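Local coordinates for photosystem II assembly protein Ycf48 (PDB 5OJ5) that probably assists early assembly of photosystem II and replacement of photodamaged D1, and binds the C-terminal prepropeptide of D1, at residues A176-A181 / T214-H219; N281-A286 / Q300-D305. One frame throughout, in Å; residues are numbered along the deposited sequence.

How the contacts relate
The two contacts illustrate how a seven-bladed beta-propeller is held together at two levels, between blades and within a blade. Contact 1 joins neighbouring blades at their outer strands, is only partly buried, and relies on bridging waters and an acid side chain beside a small apolar core. Contact 2 lies inside a single blade, where all touching residues are buried; aromatic and aliphatic groups meet directly, with no hydrogen bond between the two segments. They share no strand: the centres of contact 1 and contact 2 are about 33 Å apart, and the nearest atoms of contact 1 and contact 2 about 20 Å apart. Segment 214-219 belongs to the Arg-rich patch, whereas contact 2 shows the packing of an Asp-box tryptophan into its own sheet.

Contact 1: A176-A181 / T214-H219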
loop_
_atom_site.group_PDB
_atom_site.type_symbol
_atom_site.label_atom_id
_atom_site.label_comp_id
_atom_site.label_asym_id
_atom_site.label_seq_id
_atom_site.Cartn_x
_atom_site.Cartn_y
_atom_site.Cartn_z
ATOM N N ALA A 176 12.624 -18.592 -8.359
ATOM C CA ALA A 176 11.313 -18.836 -7.793
ATOM C C ALA A 176 11.450 -19.233 -6.338
ATOM O O ALA A 176 12.164 -20.184 -5.999
ATOM C CB ALA A 176 10.618 -19.925 -8.599
ATOM N N LEU A 177 10.812 -18.492 -5.464
ATOM C CA LEU A 177 10.724 -18.831 -4.056
ATOM C C LEU A 177 9.430 -19.540 -3.738
ATOM O O LEU A 177 9.441 -20.479 -2.939
ATOM C CB LEU A 177 10.840 -17.587 -3.178
ATOM C CG LEU A 177 12.080 -16.748 -3.426
ATOM C CD1 LEU A 177 12.047 -15.569 -2.485
ATOM C CD2 LEU A 177 13.327 -17.534 -3.308
ATOM N N VAL A 178 8.333 -19.122 -4.371
ATOM C CA VAL A 178 7.037 -19.772 -4.207
ATOM C C VAL A 178 6.415 -19.859 -5.587
ATOM O O VAL A 178 6.220 -18.834 -6.247
ATOM C CB VAL A 178 6.092 -18.992 -3.266
ATOM C CG1 VAL A 178 4.687 -19.610 -3.250
ATOM C CG2 VAL A 178 6.665 -18.926 -1.858
ATOM N N GLN A 179 6.071 -21.084 -6.015
ATOM C CA GLN A 179 5.374 -21.299 -7.277
ATOM C C GLN A 179 3.974 -21.835 -7.084
ATOM O O GLN A 179 3.240 -21.980 -8.073
ATOM C CB GLN A 179 6.142 -22.315 -8.137
ATOM C CG GLN A 179 7.476 -21.780 -8.543
ATOM C CD GLN A 179 8.184 -22.655 -9.540
ATOM O OE1 GLN A 179 7.846 -22.657 -10.710
ATOM N NE2 GLN A 179 9.197 -23.376 -9.081
ATOM N N GLU A 180 3.550 -22.095 -5.849
ATOM C CA GLU A 180 2.206 -22.638 -5.599
ATOM C C GLU A 180 1.264 -21.453 -5.476
ATOM O O GLU A 180 1.241 -20.758 -4.448
ATOM C CB GLU A 180 2.225 -23.475 -4.320
ATOM C CG GLU A 180 3.109 -24.662 -4.383
ATOM C CD GLU A 180 4.277 -24.548 -3.446
ATOM O OE1 GLU A 180 4.543 -25.555 -2.739
ATOM O OE2 GLU A 180 4.937 -23.460 -3.457
ATOM N N ALA A 181 0.534 -21.175 -6.546
ATOM C CA ALA A 181 -0.361 -20.020 -6.588
ATOM C C ALA A 181 -1.543 -20.198 -5.645
ATOM O O ALA A 181 -2.033 -21.316 -5.446
ATOM C CB ALA A 181 -0.857 -19.860 -8.029
ATOM N N THR A 214 8.252 -22.753 1.599
ATOM C CA THR A 214 8.100 -23.016 0.176
ATOM C C THR A 214 6.700 -22.763 -0.360
ATOM O O THR A 214 6.497 -22.878 -1.567
ATOM C CB THR A 214 8.539 -24.430 -0.190
ATOM O OG1 THR A 214 7.683 -25.371 0.465
ATOM C CG2 THR A 214 9.966 -24.658 0.213
ATOM N N ALA A 215 5.749 -22.412 0.497
ATOM C CA ALA A 215 4.383 -22.148 0.090
ATOM C C ALA A 215 3.798 -21.196 1.116
ATOM O O ALA A 215 4.286 -21.111 2.244
ATOM C CB ALA A 215 3.554 -23.443 0.063
ATOM N N TRP A 216 2.733 -20.522 0.732
ATOM C CA TRP A 216 1.962 -19.732 1.695
ATOM C C TRP A 216 1.296 -20.658 2.712
ATOM O O TRP A 216 0.910 -21.787 2.397
ATOM C CB TRP A 216 0.852 -18.977 0.944
ATOM C CG TRP A 216 1.367 -17.869 0.052
ATOM C CD1 TRP A 216 1.773 -18.000 -1.234
ATOM C CD2 TRP A 216 1.500 -16.502 0.380
ATOM N NE1 TRP A 216 2.146 -16.780 -1.743
ATOM C CE2 TRP A 216 1.987 -15.843 -0.763
ATOM C CE3 TRP A 216 1.217 -15.748 1.516
ATOM C CZ2 TRP A 216 2.182 -14.463 -0.794
ATOM C CZ3 TRP A 216 1.451 -14.359 1.481
ATOM C CH2 TRP A 216 1.910 -13.746 0.336
ATOM N N GLU A 217 1.094 -20.153 3.910
ATOM C CA GLU A 217 0.380 -20.867 4.966
ATOM C C GLU A 217 -0.991 -20.243 5.149
ATOM O O GLU A 217 -1.063 -19.058 5.514
ATOM C CB GLU A 217 1.173 -20.745 6.269
ATOM C CG GLU A 217 0.516 -21.385 7.474
ATOM C CD GLU A 217 1.508 -21.583 8.606
ATOM O OE1 GLU A 217 1.268 -22.464 9.457
ATOM O OE2 GLU A 217 2.531 -20.851 8.655
ATOM N N PRO A 218 -2.092 -20.975 4.925
ATOM C CA PRO A 218 -3.431 -20.401 5.120
ATOM C C PRO A 218 -3.811 -20.394 6.591
ATOM O O PRO A 218 -3.387 -21.248 7.380
ATOM C CB PRO A 218 -4.331 -21.370 4.339
ATOM C CG PRO A 218 -3.621 -22.688 4.428
ATOM C CD PRO A 218 -2.152 -22.352 4.401
ATOM N N HIS A 219 -4.636 -19.427 6.940
ATOM C CA HIS A 219 -5.152 -19.236 8.296
ATOM C C HIS A 219 -6.634 -18.881 8.182
ATOM O O HIS A 219 -7.003 -18.017 7.386
ATOM C CB HIS A 219 -4.448 -18.077 8.995
ATOM C CG HIS A 219 -2.979 -18.221 9.063
ATOM N ND1 HIS A 219 -2.333 -18.940 10.034
ATOM C CD2 HIS A 219 -2.025 -17.758 8.227
ATOM C CE1 HIS A 219 -1.026 -18.879 9.806
ATOM N NE2 HIS A 219 -0.821 -18.138 8.730
HETATM O O HOH W 1 8.987 -23.465 -3.194
HETATM O O HOH W 2 1.438 -21.338 -1.718
#
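V178 meets W216 in the buried part of this contact between adjacent propeller blades. CG1 of V178 lies 3.9 Å from CD1 of W216, and the two side chains cross at about a right angle, the methyl approaching the pyrrole part of the indole obliquely. This methyl is anti to the backbone N (chi1 173°), which sends it toward the indole, while the other branch turns to T214: CG2 of V178 is 4.0 Å from T214 O.

Outside this apolar pair the contact becomes polar. The side chain of E180, bent at chi2 (113°), brings its carboxyl group to the end of the T214 carbonyl, with OE1 of E180 3.6 Å from CB of A215 and OE2 2.5 Å from T214 O. Two waters join the backbones. One donates to both L177 O and T214 O. The other donates to E180 O at 2.8 Å and accepts from W216 N at 2.9 Å; it lies in the plane of the indole, at its edge, with E180 O also near that plane.

Behind this first shell, the indole N-H of W216 bonds to G162 O in the preceding blade, tying the ring to the strand 154-159 to strand 164-167 connection. L177 and V178 both face I164, a classic beta bulge that turns the outer strand 175-178 just before the crossing to the next blade. W209, from strand 205-209 of that blade, packs on both residues.

T214 O is therefore approached by a water hydrogen and the acid group of E180 together. At so short a distance the acid probably carries a proton, which it would turn to T214 O. The first water reconciles two carbonyl oxygens that cannot bond each other; the second links E180 O to W216 N, which lie too far apart to bond directly.

Contact 2: N281-A286 / Q300-D305; sequences NEVWLA and QTWQQD
V283 and W302 are the nearest CA pair of the two segments, 8.9 Å apart, since strand 292-295 runs between the strands they lie on or beside in the same blade. W302 closes an Asp-box, the S-x-D-x-G-x-T-W signature of BNR-type propellers, placed here at the hairpin between the third and outermost strands. Within that turn T301 OG1 bonds to D297, T301 O receives S295 OG, and W302 NE1 makes a weak bond to G299 O.

The indole of W302 spans the gap, with its six-membered ring leading. Its CG stands anti to the carbonyl carbon, and the ring rim arrives between V283 and L285. CZ3 of W302 reaches 3.5 Å from CB of L285 and makes an equally close approach to the backbone O of V283, while CH2 of W302 is 3.9 Å from CB of V283. L285 then bends round the rim: its CD2 lies over one face of the W302 benzene ring, 4.2 Å from the centroid and 8° off the normal, a CH-pi contact almost straight above that ring, toward the rim of the indole. L275 of the innermost strand packs on V283 and L285, the two residues that receive the tryptophan.

W284, intervening in sequence, leaves the strand on the other side of the sheet. Its CZ3 comes 4.1 Å from OD2 of D305, with ring and carboxylate planes 55° apart, and W47 of the adjoining blade meets the ring edge-to-face. The opposite, pyrrole end is held from just before the strand: W284 NE1 donates to E282 OE2 at 2.8 Å. That oxygen, also salt-bridged to R278, offers the indole hydrogen its anti lone pair and lies 16° out of the W284 ring plane.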
loop_
_atom_site.group_PDB
_atom_site.type_symbol
_atom_site.label_atom_id
_atom_site.label_comp_id
_atom_site.label_asym_id
_atom_site.label_seq_id
_atom_site.Cartn_x
_atom_site.Cartn_y
_atom_site.Cartn_z
ATOM N N ASN A 281 2.661 4.562 18.494
ATOM C CA ASN A 281 1.363 4.749 19.146
ATOM C C ASN A 281 0.323 5.472 18.292
ATOM O O ASN A 281 -0.866 5.438 18.631
ATOM C CB ASN A 281 1.565 5.555 20.433
ATOM C CG ASN A 281 2.379 4.815 21.450
ATOM O OD1 ASN A 281 2.312 3.589 21.550
ATOM N ND2 ASN A 281 3.159 5.549 22.214
ATOM N N GLU A 282 0.726 6.146 17.214
ATOM C CA GLU A 282 -0.205 6.933 16.419
ATOM C C GLU A 282 -0.541 6.191 15.140
ATOM O O GLU A 282 0.332 5.963 14.283
ATOM C CB GLU A 282 0.332 8.338 16.140
ATOM C CG GLU A 282 -0.704 9.155 15.450
ATOM C CD GLU A 282 -0.214 10.541 15.110
ATOM O OE1 GLU A 282 0.260 11.249 16.026
ATOM O OE2 GLU A 282 -0.275 10.943 13.930
ATOM N N VAL A 283 -1.806 5.837 15.013
ATOM C CA VAL A 283 -2.306 5.001 13.932
ATOM C C VAL A 283 -3.351 5.782 13.165
ATOM O O VAL A 283 -4.169 6.480 13.758
ATOM C CB VAL A 283 -2.976 3.726 14.481
ATOM C CG1 VAL A 283 -3.053 2.688 13.355
ATOM C CG2 VAL A 283 -2.240 3.174 15.715
ATOM N N TRP A 284 -3.326 5.664 11.836
ATOM C CA TRP A 284 -4.309 6.269 10.958
ATOM C C TRP A 284 -5.091 5.170 10.250
ATOM O O TRP A 284 -4.550 4.123 9.879
ATOM C CB TRP A 284 -3.629 7.214 9.972
ATOM C CG TRP A 284 -3.132 8.454 10.638
ATOM C CD1 TRP A 284 -1.946 8.606 11.302
ATOM C CD2 TRP A 284 -3.867 9.675 10.801
ATOM N NE1 TRP A 284 -1.891 9.891 11.834
ATOM C CE2 TRP A 284 -3.052 10.554 11.535
ATOM C CE3 TRP A 284 -5.132 10.104 10.364
ATOM C CZ2 TRP A 284 -3.451 11.860 11.850
ATOM C CZ3 TRP A 284 -5.547 11.390 10.708
ATOM C CH2 TRP A 284 -4.691 12.258 11.423
ATOM N N LEU A 285 -6.377 5.439 10.026
ATOM C CA LEU A 285 -7.309 4.492 9.455
ATOM C C LEU A 285 -8.118 5.236 8.417
ATOM O O LEU A 285 -8.804 6.206 8.739
ATOM C CB LEU A 285 -8.183 3.911 10.581
ATOM C CG LEU A 285 -9.225 2.892 10.195
ATOM C CD1 LEU A 285 -8.610 1.614 9.652
ATOM C CD2 LEU A 285 -10.055 2.564 11.427
ATOM N N ALA A 286 -7.985 4.806 7.164
ATOM C CA ALA A 286 -8.569 5.475 6.014
ATOM C C ALA A 286 -9.674 4.624 5.428
ATOM O O ALA A 286 -9.538 3.408 5.328
ATOM C CB ALA A 286 -7.490 5.698 4.949
ATOM N N GLN A 300 -6.602 1.580 20.194
ATOM C CA GLN A 300 -7.684 1.283 21.124
ATOM C C GLN A 300 -8.861 2.226 20.949
ATOM O O GLN A 300 -10.022 1.784 20.979
ATOM C CB GLN A 300 -7.157 1.330 22.558
ATOM C CG GLN A 300 -6.260 0.148 22.874
ATOM C CD GLN A 300 -6.908 -1.184 22.504
ATOM O OE1 GLN A 300 -7.953 -1.547 23.038
ATOM N NE2 GLN A 300 -6.282 -1.920 21.591
ATOM N N THR A 301 -8.591 3.528 20.863
ATOM C CA THR A 301 -9.651 4.508 20.711
ATOM C C THR A 301 -9.303 5.459 19.598
ATOM O O THR A 301 -8.133 5.685 19.273
ATOM C CB THR A 301 -9.934 5.305 21.967
ATOM O OG1 THR A 301 -8.832 6.149 22.281
ATOM C CG2 THR A 301 -10.204 4.372 23.140
ATOM N N TRP A 302 -10.342 5.993 19.001
ATOM C CA TRP A 302 -10.199 6.698 17.742
ATOM C C TRP A 302 -10.919 8.029 17.799
ATOM O O TRP A 302 -11.946 8.192 18.456
ATOM C CB TRP A 302 -10.825 5.843 16.599
ATOM C CG TRP A 302 -10.037 4.561 16.406
ATOM C CD1 TRP A 302 -10.203 3.389 17.083
ATOM C CD2 TRP A 302 -8.936 4.369 15.507
ATOM N NE1 TRP A 302 -9.270 2.474 16.640
ATOM C CE2 TRP A 302 -8.479 3.053 15.694
ATOM C CE3 TRP A 302 -8.273 5.183 14.588
ATOM C CZ2 TRP A 302 -7.423 2.529 14.977
ATOM C CZ3 TRP A 302 -7.215 4.665 13.880
ATOM C CH2 TRP A 302 -6.793 3.346 14.076
ATOM N N GLN A 303 -10.392 8.960 17.040
ATOM C CA GLN A 303 -11.004 10.241 16.824
ATOM C C GLN A 303 -11.033 10.472 15.322
ATOM O O GLN A 303 -10.216 9.924 14.566
ATOM C CB GLN A 303 -10.221 11.341 17.537
ATOM C CG GLN A 303 -10.293 11.181 19.061
ATOM C CD GLN A 303 -9.617 12.285 19.854
ATOM O OE1 GLN A 303 -8.865 13.094 19.304
ATOM N NE2 GLN A 303 -9.939 12.363 21.166
ATOM N N GLN A 304 -11.977 11.270 14.881
ATOM C CA GLN A 304 -12.169 11.471 13.458
ATOM C C GLN A 304 -11.526 12.778 12.998
ATOM O O GLN A 304 -11.645 13.803 13.668
ATOM C CB GLN A 304 -13.651 11.492 13.077
ATOM C CG GLN A 304 -13.869 11.678 11.600
ATOM C CD GLN A 304 -15.239 11.288 11.147
ATOM O OE1 GLN A 304 -16.173 11.199 11.948
ATOM N NE2 GLN A 304 -15.378 11.056 9.854
ATOM N N ASP A 305 -10.854 12.745 11.842
ATOM C CA ASP A 305 -10.381 13.970 11.192
ATOM C C ASP A 305 -11.539 14.521 10.374
ATOM O O ASP A 305 -11.788 14.090 9.243
ATOM C CB ASP A 305 -9.175 13.659 10.328
ATOM C CG ASP A 305 -8.547 14.895 9.751
ATOM O OD1 ASP A 305 -9.220 15.914 9.558
ATOM O OD2 ASP A 305 -7.328 14.819 9.439
#